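Local coordinates for type II restriction enzyme MspI (Moraxella sp., PDB 1SA3), which recognises the double-stranded DNA sequence 5'-CCGG-3' and cleaves it after the first C, leaving fragments with 5'-phosphate ends, at residues E134-G139 and I183-T188; F13-L18 and I210-V215; R152-D157 and P239-G244. One frame throughout, in Å; residues are numbered along the deposited sequence.

Contact 1 (E134-G139 and I183-T188); sequences ETICTG and IRWCVT
A helix-helix crossing built on one tryptophan joins helix 133-140 to the C-terminal end of helix 179-188: Trp185 reaches out of the second helix and lays its indole along the first. The axes of the two short segments pass 10.1 Å apart at 119°, and no hydrogen bond links them. Trp185 has CG anti to the backbone N (chi1 -177°), which sends the ring straight across to Gly139. There the backbone itself makes the contact: the glycine CA sits over one face of the five-membered ring in a CH-pi contact, 3.7 Å from its centroid and displaced toward the rim, with Gly139 CA only 3.4 Å from Trp185 NE1. The six-membered ring continues back along the helix: Trp185 CZ3 meets Ile136 CG1 at 3.9 Å, and Trp185 CZ2 lies 3.6 Å from the carbonyl Thr135 O. Thr135 CG2 touches Trp185 CH2, its side chain crossing the indole at about a right angle. The pair borders the small antiparallel sheet: Ile136 packs on Tyr131, Met258 and Phe260 of strands 127-131 and 258-261, Tyr131 also meets the Trp185 ring, and Val187 rests on Tyr225 of helix 222-234.

Contact 2 (F13-L18 and I210-V215); sequences FGIDQL and IDREYV
One carbonyl oxygen, Leu18 O, is gripped by both terminal nitrogens of Arg212, a side chain that projects from a tight hairpin turn. Arg212 NH2 donates to Leu18 O at 2.9 Å and Arg212 NH1 to the same Leu18 O at 3.1 Å, the NH2 bond being the straighter at 152°. The oxygen lies almost in the guanidinium plane, so the group meets it end-on. Seen from the carbonyl the two donors differ: NH1 is tilted only 16° from its plane, whereas NH2 stands well above it.

The side chain runs extended from CG to NE, which carries the guanidinium from the turn to the 13-18 loop. On the way Arg212 CD brushes Ile15 CG2 at 4.1 Å, the two side chains sliding past each other in opposite directions. Ile15 O also comes close to Arg212 NH1, but at a poor angle for a hydrogen bond. A water bridges the two sides: it donates to Asp16 OD1 at 2.6 Å and accepts from Arg212 NH1 at 2.9 Å. Asp16 is meanwhile salt-bridged to Arg2, which Glu213 shares.

Both backbones are sharply turned. Ile210 to Glu213 forms a type I' beta turn, with Asp211 and Arg212 at positive phi, closing the hairpin of strands 203-210 and 213-221. Gly14, also at positive phi, is the C-prime residue of a Schellman motif that ends helix 4-12, and a short 3-10 turn follows at 15-17. The contact thus ties the N-terminal loop to the hairpin tip at the edge of the five-stranded sheet, where Tyr10 OH of helix 4-12 is hydrogen-bonded to Arg212 O, and, from helix 23-41, Leu33 packs on Ile15 and Thr26 on Arg212.

Contact 3 (R152-D157 and P239-G244); sequences RKHQND and PGFGTG
Aromatic contact carries the whole meeting between His154 and Phe241. The two rings touch rim to rim with planes at 89° and centroids 5.8 Å apart, neither lying over the face of the other. The nearest pair is His154 CD2 and Phe241 CE2, at 3.6 Å; His154 NE2 stands at the edge of the phenyl, in its plane, 3.9 Å from Phe241 CE2. The imidazole gets there because its CG is anti to the backbone N (chi1 -160°), swinging the ring off helix 146-157 toward the loop. Trp247 of strand 246-249 makes edge-to-face contacts with both rings and so completes a three-ring cluster. No hydrogen bond crosses between the segments, and the interface is small, 66 Å² in all.

Other packing surrounds the pair: His154 lies against a phosphate of the bound duplex, and Phe241 on Leu171 and Thr172 of helix 165-175.

The loop that presents Phe241 leads from helix 222-234 to strand 246-249, an edge strand of the three-stranded antiparallel sheet, and its tight bends rest on positive phi at Gly240, Phe241, Gly242 and Gly244.

Backbone and hydroxyl hydrogen bonds keep the loop folded. Pro239 O accepts from Gly242 N and Gly244 N, which approach from opposite faces of its plane. Gly240 O likewise takes two donors, Thr243 N at 3.0 Å and Thr243 OG1 at 2.6 Å. The same hydroxyl oxygen is also bonded to Leu245 N and Trp247 NE1, so Thr243 links the turn to the tryptophan of the cluster.

Of the ionic contacts, two stay within helix 146-157: Arg152 with Glu149, and Lys153 NZ with Asp157 OD2 at 3.2 Å, Asp157 OD2 receiving it on its syn lone pair. Arg152 also reaches Glu134 of helix 133-140.

Overall arrangement
Contacts 1 and 3 are neighbours, centres about 13 Å apart, touching through Glu134 and Arg152 and where Ile183 packs on Thr243. Their helices 133-140 and 146-157 are consecutive, and both contacts rest on Met258 of strand 258-261, touched by Ile136 and His154. Contact 2 lies about 33 and 34 Å from their centres, at the tip of the five-stranded sheet. That sheet, consistent with the PDDEXK nuclease core, belongs to the region of the sodium site (Glu35, Asp84, Asp99); contacts 1 and 3 lie by the smaller sheet, contact 3 nearest the DNA (about 4 Å between nearest atoms). Segments run 13-18, 134-139, 152-157, 183-188, 210-215, 239-244, so contact 3 crosses both others and the chain passes between the regions repeatedly.

Contact 1 (E134-G139 and I183-T188)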
loop_
_atom_site.group_PDB
_atom_site.type_symbol
_atom_site.label_atom_id
_atom_site.label_comp_id
_atom_site.label_asym_id
_atom_site.label_seq_id
_atom_site.Cartn_x
_atom_site.Cartn_y
_atom_site.Cartn_z
ATOM N N GLU E 134 12.922 -13.459 10.574
ATOM C CA GLU E 134 12.738 -13.252 12.015
ATOM C C GLU E 134 11.860 -12.036 12.320
ATOM O O GLU E 134 11.089 -12.032 13.283
ATOM C CB GLU E 134 14.099 -13.094 12.702
ATOM C CG GLU E 134 15.001 -14.332 12.639
ATOM C CD GLU E 134 14.468 -15.504 13.453
ATOM O OE1 GLU E 134 13.561 -15.297 14.289
ATOM O OE2 GLU E 134 14.963 -16.633 13.263
ATOM N N THR E 135 11.984 -11.006 11.496
ATOM C CA THR E 135 11.206 -9.791 11.676
ATOM C C THR E 135 9.727 -10.092 11.441
ATOM O O THR E 135 8.861 -9.642 12.195
ATOM C CB THR E 135 11.683 -8.708 10.703
ATOM O OG1 THR E 135 13.088 -8.511 10.889
ATOM C CG2 THR E 135 10.957 -7.388 10.944
ATOM N N ILE E 136 9.443 -10.855 10.391
ATOM C CA ILE E 136 8.071 -11.230 10.062
ATOM C C ILE E 136 7.457 -12.070 11.188
ATOM O O ILE E 136 6.361 -11.782 11.683
ATOM C CB ILE E 136 8.027 -12.075 8.778
ATOM C CG1 ILE E 136 8.636 -11.287 7.617
ATOM C CG2 ILE E 136 6.598 -12.490 8.485
ATOM C CD1 ILE E 136 8.878 -12.113 6.367
ATOM N N CYS E 137 8.168 -13.123 11.578
ATOM C CA CYS E 137 7.682 -14.009 12.623
ATOM C C CYS E 137 7.418 -13.244 13.914
ATOM O O CYS E 137 6.418 -13.484 14.586
ATOM C CB CYS E 137 8.685 -15.151 12.844
ATOM S SG CYS E 137 8.697 -16.342 11.465
ATOM N N THR E 138 8.297 -12.304 14.242
ATOM C CA THR E 138 8.136 -11.503 15.447
ATOM C C THR E 138 6.886 -10.622 15.348
ATOM O O THR E 138 6.100 -10.536 16.295
ATOM C CB THR E 138 9.388 -10.643 15.687
ATOM O OG1 THR E 138 10.485 -11.504 16.016
ATOM C CG2 THR E 138 9.168 -9.660 16.814
ATOM N N GLY E 139 6.685 -9.992 14.194
ATOM C CA GLY E 139 5.511 -9.156 14.025
ATOM C C GLY E 139 4.201 -9.927 13.948
ATOM O O GLY E 139 3.189 -9.474 14.476
ATOM N N ILE E 183 -0.879 -10.817 6.514
ATOM C CA ILE E 183 -1.168 -9.793 5.519
ATOM C C ILE E 183 -1.192 -8.394 6.120
ATOM O O ILE E 183 -0.547 -7.478 5.612
ATOM C CB ILE E 183 -2.520 -10.040 4.831
ATOM C CG1 ILE E 183 -2.514 -11.406 4.145
ATOM C CG2 ILE E 183 -2.773 -8.950 3.799
ATOM C CD1 ILE E 183 -3.886 -11.920 3.790
ATOM N N ARG E 184 -1.944 -8.231 7.200
ATOM C CA ARG E 184 -2.054 -6.929 7.850
ATOM C C ARG E 184 -0.689 -6.418 8.308
ATOM O O ARG E 184 -0.369 -5.242 8.131
ATOM C CB ARG E 184 -3.023 -7.020 9.039
ATOM C CG ARG E 184 -3.389 -5.688 9.664
ATOM C CD ARG E 184 -4.416 -5.880 10.785
ATOM N NE ARG E 184 -5.687 -6.407 10.291
ATOM C CZ ARG E 184 -6.631 -5.680 9.704
ATOM N NH1 ARG E 184 -6.460 -4.376 9.532
ATOM N NH2 ARG E 184 -7.757 -6.256 9.290
ATOM N N TRP E 185 0.131 -7.298 8.878
ATOM C CA TRP E 185 1.442 -6.868 9.341
ATOM C C TRP E 185 2.367 -6.495 8.181
ATOM O O TRP E 185 3.114 -5.522 8.264
ATOM C CB TRP E 185 2.104 -7.951 10.195
ATOM C CG TRP E 185 3.417 -7.507 10.733
ATOM C CD1 TRP E 185 3.641 -6.808 11.884
ATOM C CD2 TRP E 185 4.691 -7.652 10.099
ATOM N NE1 TRP E 185 4.975 -6.507 12.005
ATOM C CE2 TRP E 185 5.643 -7.014 10.922
ATOM C CE3 TRP E 185 5.119 -8.260 8.912
ATOM C CZ2 TRP E 185 7.004 -6.963 10.594
ATOM C CZ3 TRP E 185 6.468 -8.210 8.585
ATOM C CH2 TRP E 185 7.395 -7.565 9.425
ATOM N N CYS E 186 2.317 -7.264 7.099
ATOM C CA CYS E 186 3.160 -6.980 5.942
ATOM C C CYS E 186 2.910 -5.596 5.343
ATOM O O CYS E 186 3.857 -4.908 4.962
ATOM C CB CYS E 186 2.953 -8.030 4.847
ATOM S SG CYS E 186 3.899 -9.541 5.090
ATOM N N VAL E 187 1.644 -5.193 5.257
ATOM C CA VAL E 187 1.307 -3.890 4.680
ATOM C C VAL E 187 1.165 -2.740 5.675
ATOM O O VAL E 187 1.128 -1.585 5.262
ATOM C CB VAL E 187 0.015 -3.959 3.815
ATOM C CG1 VAL E 187 0.212 -4.951 2.682
ATOM C CG2 VAL E 187 -1.194 -4.365 4.664
ATOM N N THR E 188 1.095 -3.027 6.976
ATOM C CA THR E 188 0.955 -1.940 7.954
ATOM C C THR E 188 1.975 -1.923 9.081
ATOM O O THR E 188 2.108 -0.920 9.780
ATOM C CB THR E 188 -0.420 -1.956 8.649
ATOM O OG1 THR E 188 -0.494 -3.095 9.520
ATOM C CG2 THR E 188 -1.545 -1.988 7.625
#

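Contact 2 (F13-L18 and I210-V215)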
loop_
_atom_site.group_PDB
_atom_site.type_symbol
_atom_site.label_atom_id
_atom_site.label_comp_id
_atom_site.label_asym_id
_atom_site.label_seq_id
_atom_site.Cartn_x
_atom_site.Cartn_y
_atom_site.Cartn_z
ATOM N N PHE E 13 6.899 18.509 -12.104
ATOM C CA PHE E 13 7.868 17.430 -11.910
ATOM C C PHE E 13 8.717 17.135 -13.154
ATOM O O PHE E 13 9.475 16.161 -13.182
ATOM C CB PHE E 13 7.161 16.145 -11.444
ATOM C CG PHE E 13 6.749 16.161 -9.989
ATOM C CD1 PHE E 13 5.544 16.734 -9.597
ATOM C CD2 PHE E 13 7.575 15.607 -9.011
ATOM C CE1 PHE E 13 5.165 16.759 -8.249
ATOM C CE2 PHE E 13 7.209 15.624 -7.659
ATOM C CZ PHE E 13 6.002 16.201 -7.276
ATOM N N GLY E 14 8.587 17.976 -14.176
ATOM C CA GLY E 14 9.366 17.814 -15.398
ATOM C C GLY E 14 9.351 16.438 -16.037
ATOM O O GLY E 14 10.348 16.013 -16.629
ATOM N N ILE E 15 8.218 15.748 -15.938
ATOM C CA ILE E 15 8.087 14.410 -16.497
ATOM C C ILE E 15 8.418 14.366 -17.986
ATOM O O ILE E 15 9.220 13.544 -18.429
ATOM C CB ILE E 15 6.652 13.849 -16.305
ATOM C CG1 ILE E 15 6.301 13.779 -14.814
ATOM C CG2 ILE E 15 6.539 12.471 -16.939
ATOM C CD1 ILE E 15 7.259 12.946 -13.980
ATOM N N ASP E 16 7.803 15.255 -18.759
ATOM C CA ASP E 16 8.031 15.271 -20.194
ATOM C C ASP E 16 9.434 15.682 -20.621
ATOM O O ASP E 16 9.776 15.559 -21.795
ATOM C CB ASP E 16 6.991 16.148 -20.890
ATOM C CG ASP E 16 5.573 15.631 -20.697
ATOM O OD1 ASP E 16 5.396 14.400 -20.567
ATOM O OD2 ASP E 16 4.634 16.451 -20.692
ATOM N N GLN E 17 10.248 16.163 -19.685
ATOM C CA GLN E 17 11.621 16.551 -20.011
ATOM C C GLN E 17 12.574 15.391 -19.746
ATOM O O GLN E 17 13.761 15.465 -20.072
ATOM C CB GLN E 17 12.073 17.755 -19.180
ATOM C CG GLN E 17 11.564 19.110 -19.655
ATOM C CD GLN E 17 10.051 19.208 -19.665
ATOM O OE1 GLN E 17 9.394 18.785 -20.618
ATOM N NE2 GLN E 17 9.489 19.762 -18.596
ATOM N N LEU E 18 12.055 14.323 -19.148
ATOM C CA LEU E 18 12.876 13.158 -18.842
ATOM C C LEU E 18 12.952 12.198 -20.016
ATOM O O LEU E 18 11.925 11.712 -20.505
ATOM C CB LEU E 18 12.332 12.417 -17.612
ATOM C CG LEU E 18 12.450 13.119 -16.255
ATOM C CD1 LEU E 18 11.762 12.280 -15.174
ATOM C CD2 LEU E 18 13.919 13.337 -15.916
ATOM N N ILE E 210 0.424 3.625 -16.749
ATOM C CA ILE E 210 1.046 2.913 -17.857
ATOM C C ILE E 210 1.597 3.897 -18.880
ATOM O O ILE E 210 0.926 4.855 -19.266
ATOM C CB ILE E 210 0.039 1.957 -18.527
ATOM C CG1 ILE E 210 -0.495 0.970 -17.487
ATOM C CG2 ILE E 210 0.724 1.180 -19.643
ATOM C CD1 ILE E 210 -1.583 0.050 -17.990
ATOM N N ASP E 211 2.833 3.651 -19.305
ATOM C CA ASP E 211 3.518 4.511 -20.261
ATOM C C ASP E 211 3.501 5.946 -19.763
ATOM O O ASP E 211 3.253 6.885 -20.527
ATOM C CB ASP E 211 2.871 4.418 -21.649
ATOM C CG ASP E 211 2.996 3.033 -22.254
ATOM O OD1 ASP E 211 4.027 2.371 -22.008
ATOM O OD2 ASP E 211 2.074 2.611 -22.981
ATOM N N ARG E 212 3.760 6.091 -18.464
ATOM C CA ARG E 212 3.821 7.380 -17.781
ATOM C C ARG E 212 2.491 8.076 -17.530
ATOM O O ARG E 212 2.466 9.105 -16.855
ATOM C CB ARG E 212 4.720 8.354 -18.543
ATOM C CG ARG E 212 6.168 7.923 -18.695
ATOM C CD ARG E 212 6.974 9.080 -19.252
ATOM N NE ARG E 212 8.398 8.778 -19.333
ATOM C CZ ARG E 212 9.340 9.681 -19.589
ATOM N NH1 ARG E 212 9.015 10.956 -19.790
ATOM N NH2 ARG E 212 10.610 9.308 -19.648
ATOM N N GLU E 213 1.392 7.531 -18.045
ATOM C CA GLU E 213 0.095 8.188 -17.876
ATOM C C GLU E 213 -0.895 7.510 -16.938
ATOM O O GLU E 213 -0.910 6.292 -16.807
ATOM C CB GLU E 213 -0.576 8.369 -19.240
ATOM C CG GLU E 213 0.289 9.091 -20.279
ATOM C CD GLU E 213 0.652 10.503 -19.866
ATOM O OE1 GLU E 213 -0.252 11.263 -19.464
ATOM O OE2 GLU E 213 1.843 10.863 -19.951
ATOM N N TYR E 214 -1.741 8.328 -16.314
ATOM C CA TYR E 214 -2.776 7.854 -15.398
ATOM C C TYR E 214 -3.763 6.928 -16.102
ATOM O O TYR E 214 -4.200 7.209 -17.222
ATOM C CB TYR E 214 -3.551 9.048 -14.833
ATOM C CG TYR E 214 -4.700 8.671 -13.922
ATOM C CD1 TYR E 214 -4.494 8.473 -12.556
ATOM C CD2 TYR E 214 -5.996 8.524 -14.420
ATOM C CE1 TYR E 214 -5.544 8.146 -11.707
ATOM C CE2 TYR E 214 -7.062 8.197 -13.573
ATOM C CZ TYR E 214 -6.823 8.011 -12.216
ATOM O OH TYR E 214 -7.860 7.711 -11.352
ATOM N N VAL E 215 -4.113 5.823 -15.457
ATOM C CA VAL E 215 -5.088 4.909 -16.023
ATOM C C VAL E 215 -6.288 4.839 -15.089
ATOM O O VAL E 215 -7.419 5.050 -15.513
ATOM C CB VAL E 215 -4.510 3.508 -16.219
ATOM C CG1 VAL E 215 -5.580 2.580 -16.786
ATOM C CG2 VAL E 215 -3.318 3.580 -17.172
HETATM O O HOH W 1 6.451 11.984 -20.710
#

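Contact 3 (R152-D157 and P239-G244)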
loop_
_atom_site.group_PDB
_atom_site.type_symbol
_atom_site.label_atom_id
_atom_site.label_comp_id
_atom_site.label_asym_id
_atom_site.label_seq_id
_atom_site.Cartn_x
_atom_site.Cartn_y
_atom_site.Cartn_z
ATOM N N ARG E 152 11.826 -19.589 6.379
ATOM C CA ARG E 152 13.254 -19.315 6.250
ATOM C C ARG E 152 13.829 -19.998 5.013
ATOM O O ARG E 152 14.727 -19.460 4.371
ATOM C CB ARG E 152 14.027 -19.792 7.487
ATOM C CG ARG E 152 15.458 -19.257 7.565
ATOM C CD ARG E 152 16.350 -20.084 8.491
ATOM N NE ARG E 152 15.807 -20.226 9.838
ATOM C CZ ARG E 152 15.666 -19.234 10.716
ATOM N NH1 ARG E 152 16.026 -17.998 10.405
ATOM N NH2 ARG E 152 15.167 -19.485 11.919
ATOM N N LYS E 153 13.328 -21.189 4.692
ATOM C CA LYS E 153 13.807 -21.915 3.523
ATOM C C LYS E 153 13.505 -21.092 2.278
ATOM O O LYS E 153 14.329 -21.001 1.369
ATOM C CB LYS E 153 13.123 -23.277 3.396
ATOM C CG LYS E 153 13.544 -24.044 2.142
ATOM C CD LYS E 153 12.871 -25.410 2.046
ATOM C CE LYS E 153 13.274 -26.148 0.770
ATOM N NZ LYS E 153 14.761 -26.295 0.645
ATOM N N HIS E 154 12.313 -20.503 2.247
ATOM C CA HIS E 154 11.896 -19.677 1.119
ATOM C C HIS E 154 12.845 -18.483 1.017
ATOM O O HIS E 154 13.293 -18.119 -0.072
ATOM C CB HIS E 154 10.464 -19.190 1.330
ATOM C CG HIS E 154 9.784 -18.746 0.072
ATOM N ND1 HIS E 154 10.215 -17.667 -0.667
ATOM C CD2 HIS E 154 8.713 -19.252 -0.587
ATOM C CE1 HIS E 154 9.441 -17.528 -1.728
ATOM N NE2 HIS E 154 8.521 -18.476 -1.703
ATOM N N GLN E 155 13.153 -17.873 2.158
ATOM C CA GLN E 155 14.057 -16.732 2.167
ATOM C C GLN E 155 15.423 -17.140 1.633
ATOM O O GLN E 155 15.980 -16.475 0.759
ATOM C CB GLN E 155 14.194 -16.172 3.585
ATOM C CG GLN E 155 15.300 -15.129 3.759
ATOM C CD GLN E 155 15.194 -14.380 5.088
ATOM O OE1 GLN E 155 14.237 -13.634 5.321
ATOM N NE2 GLN E 155 16.174 -14.580 5.964
ATOM N N ASN E 156 15.964 -18.241 2.140
ATOM C CA ASN E 156 17.276 -18.682 1.686
ATOM C C ASN E 156 17.357 -19.097 0.227
ATOM O O ASN E 156 18.363 -18.841 -0.428
ATOM C CB ASN E 156 17.790 -19.825 2.567
ATOM C CG ASN E 156 18.260 -19.340 3.917
ATOM O OD1 ASN E 156 18.873 -18.274 4.025
ATOM N ND2 ASN E 156 17.989 -20.120 4.955
ATOM N N ASP E 157 16.311 -19.744 -0.280
ATOM C CA ASP E 157 16.298 -20.195 -1.667
ATOM C C ASP E 157 15.922 -19.072 -2.635
ATOM O O ASP E 157 16.209 -19.150 -3.829
ATOM C CB ASP E 157 15.315 -21.362 -1.845
ATOM C CG ASP E 157 15.765 -22.632 -1.133
ATOM O OD1 ASP E 157 16.937 -22.714 -0.724
ATOM O OD2 ASP E 157 14.940 -23.559 -1.000
ATOM N N PRO E 239 -2.509 -19.001 -3.817
ATOM C CA PRO E 239 -1.461 -17.992 -4.034
ATOM C C PRO E 239 -0.826 -17.528 -2.722
ATOM O O PRO E 239 -1.519 -17.342 -1.724
ATOM C CB PRO E 239 -2.214 -16.862 -4.732
ATOM C CG PRO E 239 -3.299 -17.584 -5.469
ATOM C CD PRO E 239 -3.772 -18.586 -4.453
ATOM N N GLY E 240 0.488 -17.341 -2.731
ATOM C CA GLY E 240 1.178 -16.894 -1.534
ATOM C C GLY E 240 0.931 -17.788 -0.331
ATOM O O GLY E 240 0.840 -17.307 0.794
ATOM N N PHE E 241 0.821 -19.091 -0.563
ATOM C CA PHE E 241 0.583 -20.035 0.522
ATOM C C PHE E 241 -0.660 -19.644 1.311
ATOM O O PHE E 241 -0.706 -19.762 2.537
ATOM C CB PHE E 241 1.821 -20.096 1.423
ATOM C CG PHE E 241 3.066 -20.486 0.678
ATOM C CD1 PHE E 241 3.229 -21.791 0.212
ATOM C CD2 PHE E 241 4.030 -19.537 0.359
ATOM C CE1 PHE E 241 4.333 -22.140 -0.570
ATOM C CE2 PHE E 241 5.134 -19.872 -0.419
ATOM C CZ PHE E 241 5.285 -21.182 -0.887
ATOM N N GLY E 242 -1.668 -19.174 0.584
ATOM C CA GLY E 242 -2.922 -18.789 1.205
ATOM C C GLY E 242 -3.044 -17.333 1.609
ATOM O O GLY E 242 -4.141 -16.881 1.946
ATOM N N THR E 243 -1.936 -16.592 1.575
ATOM C CA THR E 243 -1.963 -15.179 1.959
ATOM C C THR E 243 -2.421 -14.254 0.839
ATOM O O THR E 243 -2.821 -13.125 1.102
ATOM C CB THR E 243 -0.580 -14.657 2.398
ATOM O OG1 THR E 243 0.345 -14.816 1.318
ATOM C CG2 THR E 243 -0.084 -15.389 3.624
ATOM N N GLY E 244 -2.345 -14.715 -0.405
ATOM C CA GLY E 244 -2.756 -13.869 -1.512
ATOM C C GLY E 244 -1.681 -12.863 -1.911
ATOM O O GLY E 244 -1.861 -12.061 -2.831
#